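Local coordinates for phosphate-binding protein (Xanthomonas axonopodis pv. citri, PDB 5UB6) that probably captures phosphate-containing anions such as pyrophosphate in the periplasm, as the substrate-binding component of an ABC transporter of the phosphonate family, at residues T85-L90 with V209-E214. Sequence-based numbering, arbitrary orientation. Where two conformers were deposited one is given.
Sequences TERGGL and VPRAVE. With POP (pyrophosphate 2-), chain C.
At the anion site of this periplasmic-binding-protein fold, the end of strand 79-87 meets the broken strand 209-217, and Thr-85 pairs with Ala-212 as an antiparallel hydrogen-bonded pair. Thr-85 N donates to Ala-212 O at 2.9 Å. The Thr-85 hydroxyl gives a short 2.6 Å bond from OG1 to the anti lone pair of Glu-214 OE2. Ser-64 OG binds the same carboxylate oxygen and Trp-62 NE1 the other, so both oxygens of this buried carboxylate are held, OE2 by two hydroxyls. Bends at chi2 and chi3 lay the Arg-87 guanidinium over Ala-212, whose CB stands over the centre of one face, 3.6 Å from CZ. Arg-211 crosses Arg-87 at about a right angle, CG to CG 4.1 Å, with the two guanidinium planes 84° apart. In the conformer given here, a bend at chi2 (73°) helps carry Arg-211 NH2 to pyrophosphate O2, a 3.2 Å hydrogen bond made at the guanidinium edge. Thr-66, Ser-123, Thr-124, Ser-125 and Lys-164 also bind the ligand. Arg-87 NH2, 4.2 Å from Arg-211 NH1, probably adds to the positive field near the anion. Beyond Arg-87, a type I' turn to Leu-90 leads into strand 92-100. Strand 251-255 flanks Thr-85 and Glu-86, strand 62-66 touches both arginines, and helix 67-75 packs against Val-213.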
loop_
_atom_site.group_PDB
_atom_site.type_symbol
_atom_site.label_atom_id
_atom_site.label_comp_id
_atom_site.label_asym_id
_atom_site.label_seq_id
_atom_site.Cartn_x
_atom_site.Cartn_y
_atom_site.Cartn_z
ATOM N N THR A 85 11.678 2.479 1.546
ATOM C CA THR A 85 11.840 1.587 0.409
ATOM C C THR A 85 11.440 2.340 -0.814
ATOM O O THR A 85 10.442 3.063 -0.812
ATOM C CB THR A 85 11.013 0.327 0.643
ATOM O OG1 THR A 85 11.374 -0.208 1.929
ATOM C CG2 THR A 85 11.239 -0.728 -0.433
ATOM N N GLU A 86 12.267 2.197 -1.840
ATOM C CA GLU A 86 12.091 2.829 -3.131
ATOM C C GLU A 86 11.773 1.689 -4.087
ATOM O O GLU A 86 12.457 0.674 -4.060
ATOM C CB GLU A 86 13.405 3.517 -3.521
ATOM C CG GLU A 86 13.485 3.990 -4.967
ATOM C CD GLU A 86 14.921 4.260 -5.427
ATOM O OE1 GLU A 86 15.574 5.135 -4.795
ATOM O OE2 GLU A 86 15.385 3.593 -6.394
ATOM N N ARG A 87 10.723 1.821 -4.892
ATOM C CA ARG A 87 10.315 0.766 -5.809
ATOM C C ARG A 87 10.119 1.353 -7.195
ATOM O O ARG A 87 9.574 2.464 -7.350
ATOM C CB ARG A 87 9.012 0.061 -5.353
ATOM C CG ARG A 87 8.939 -0.170 -3.843
ATOM C CD ARG A 87 8.398 -1.492 -3.364
ATOM N NE ARG A 87 6.977 -1.474 -3.056
ATOM C CZ ARG A 87 6.376 -2.096 -2.022
ATOM N NH1 ARG A 87 7.037 -2.783 -1.105
ATOM N NH2 ARG A 87 5.066 -2.022 -1.909
ATOM N N GLY A 88 10.522 0.592 -8.198
ATOM C CA GLY A 88 10.428 1.056 -9.601
ATOM C C GLY A 88 11.222 2.321 -9.881
ATOM O O GLY A 88 10.842 3.107 -10.730
ATOM N N GLY A 89 12.322 2.521 -9.168
ATOM C CA GLY A 89 13.088 3.754 -9.290
ATOM C C GLY A 89 12.450 4.980 -8.624
ATOM O O GLY A 89 12.965 6.070 -8.750
ATOM N N LEU A 90 11.371 4.803 -7.867
ATOM C CA LEU A 90 10.597 5.897 -7.278
ATOM C C LEU A 90 10.535 5.789 -5.770
ATOM O O LEU A 90 10.188 4.744 -5.195
ATOM C CB LEU A 90 9.170 5.886 -7.815
ATOM C CG LEU A 90 9.028 5.979 -9.328
ATOM C CD1 LEU A 90 7.618 5.599 -9.696
ATOM C CD2 LEU A 90 9.363 7.364 -9.864
ATOM N N VAL A 209 3.261 10.781 -1.215
ATOM C CA VAL A 209 3.773 10.218 0.023
ATOM C C VAL A 209 4.906 9.276 -0.335
ATOM O O VAL A 209 5.041 8.888 -1.497
ATOM C CB VAL A 209 2.690 9.501 0.876
ATOM C CG1 VAL A 209 1.583 10.478 1.261
ATOM C CG2 VAL A 209 2.131 8.322 0.132
ATOM N N PRO A 210 5.730 8.908 0.661
ATOM C CA PRO A 210 6.747 7.913 0.358
ATOM C C PRO A 210 6.074 6.608 -0.041
ATOM O O PRO A 210 5.052 6.243 0.532
ATOM C CB PRO A 210 7.534 7.778 1.658
ATOM C CG PRO A 210 7.166 8.976 2.469
ATOM C CD PRO A 210 5.732 9.248 2.085
ATOM N N ARG A 211 6.687 5.961 -1.015
ATOM C CA ARG A 211 6.129 4.810 -1.706
ATOM C C ARG A 211 5.936 3.590 -0.786
ATOM O O ARG A 211 4.853 2.971 -0.765
ATOM C CB ARG A 211 7.067 4.474 -2.879
ATOM C CG ARG A 211 6.685 3.278 -3.726
ATOM C CD ARG A 211 5.504 3.567 -4.619
ATOM N NE ARG A 211 5.174 2.390 -5.418
ATOM C CZ ARG A 211 4.395 1.429 -4.964
ATOM N NH1 ARG A 211 3.906 1.532 -3.746
ATOM N NH2 ARG A 211 4.122 0.367 -5.710
ATOM N N ALA A 212 6.957 3.260 -0.006
ATOM C CA ALA A 212 6.942 2.035 0.830
ATOM C C ALA A 212 7.939 2.067 1.976
ATOM O O ALA A 212 8.886 2.899 2.034
ATOM C CB ALA A 212 7.184 0.800 -0.044
ATOM N N VAL A 213 7.719 1.173 2.922
ATOM C CA VAL A 213 8.550 1.151 4.129
ATOM C C VAL A 213 8.692 -0.278 4.562
ATOM O O VAL A 213 7.731 -1.043 4.489
ATOM C CB VAL A 213 7.932 2.068 5.216
ATOM C CG1 VAL A 213 6.504 1.670 5.527
ATOM C CG2 VAL A 213 8.759 2.140 6.485
ATOM N N GLU A 214 9.884 -0.649 5.008
ATOM C CA GLU A 214 10.075 -1.893 5.722
ATOM C C GLU A 214 9.704 -1.719 7.185
ATOM O O GLU A 214 10.150 -0.776 7.843
ATOM C CB GLU A 214 11.513 -2.385 5.598
ATOM C CG GLU A 214 12.025 -2.468 4.165
ATOM C CD GLU A 214 11.098 -3.283 3.303
ATOM O OE1 GLU A 214 10.960 -4.540 3.566
ATOM O OE2 GLU A 214 10.517 -2.663 2.387
HETATM P P1 POP C . 0.386 -1.770 -3.866
HETATM O O1 POP C . 0.605 -2.689 -2.667
HETATM O O2 POP C . 1.537 -1.336 -4.756
HETATM O O3 POP C . -0.837 -2.120 -4.644
HETATM O O POP C . 0.122 -0.353 -3.195
HETATM P P2 POP C . -1.192 0.196 -2.480
HETATM O O4 POP C . -0.971 0.034 -0.952
HETATM O O5 POP C . -1.192 1.619 -2.936
HETATM O O6 POP C . -2.454 -0.629 -2.864
#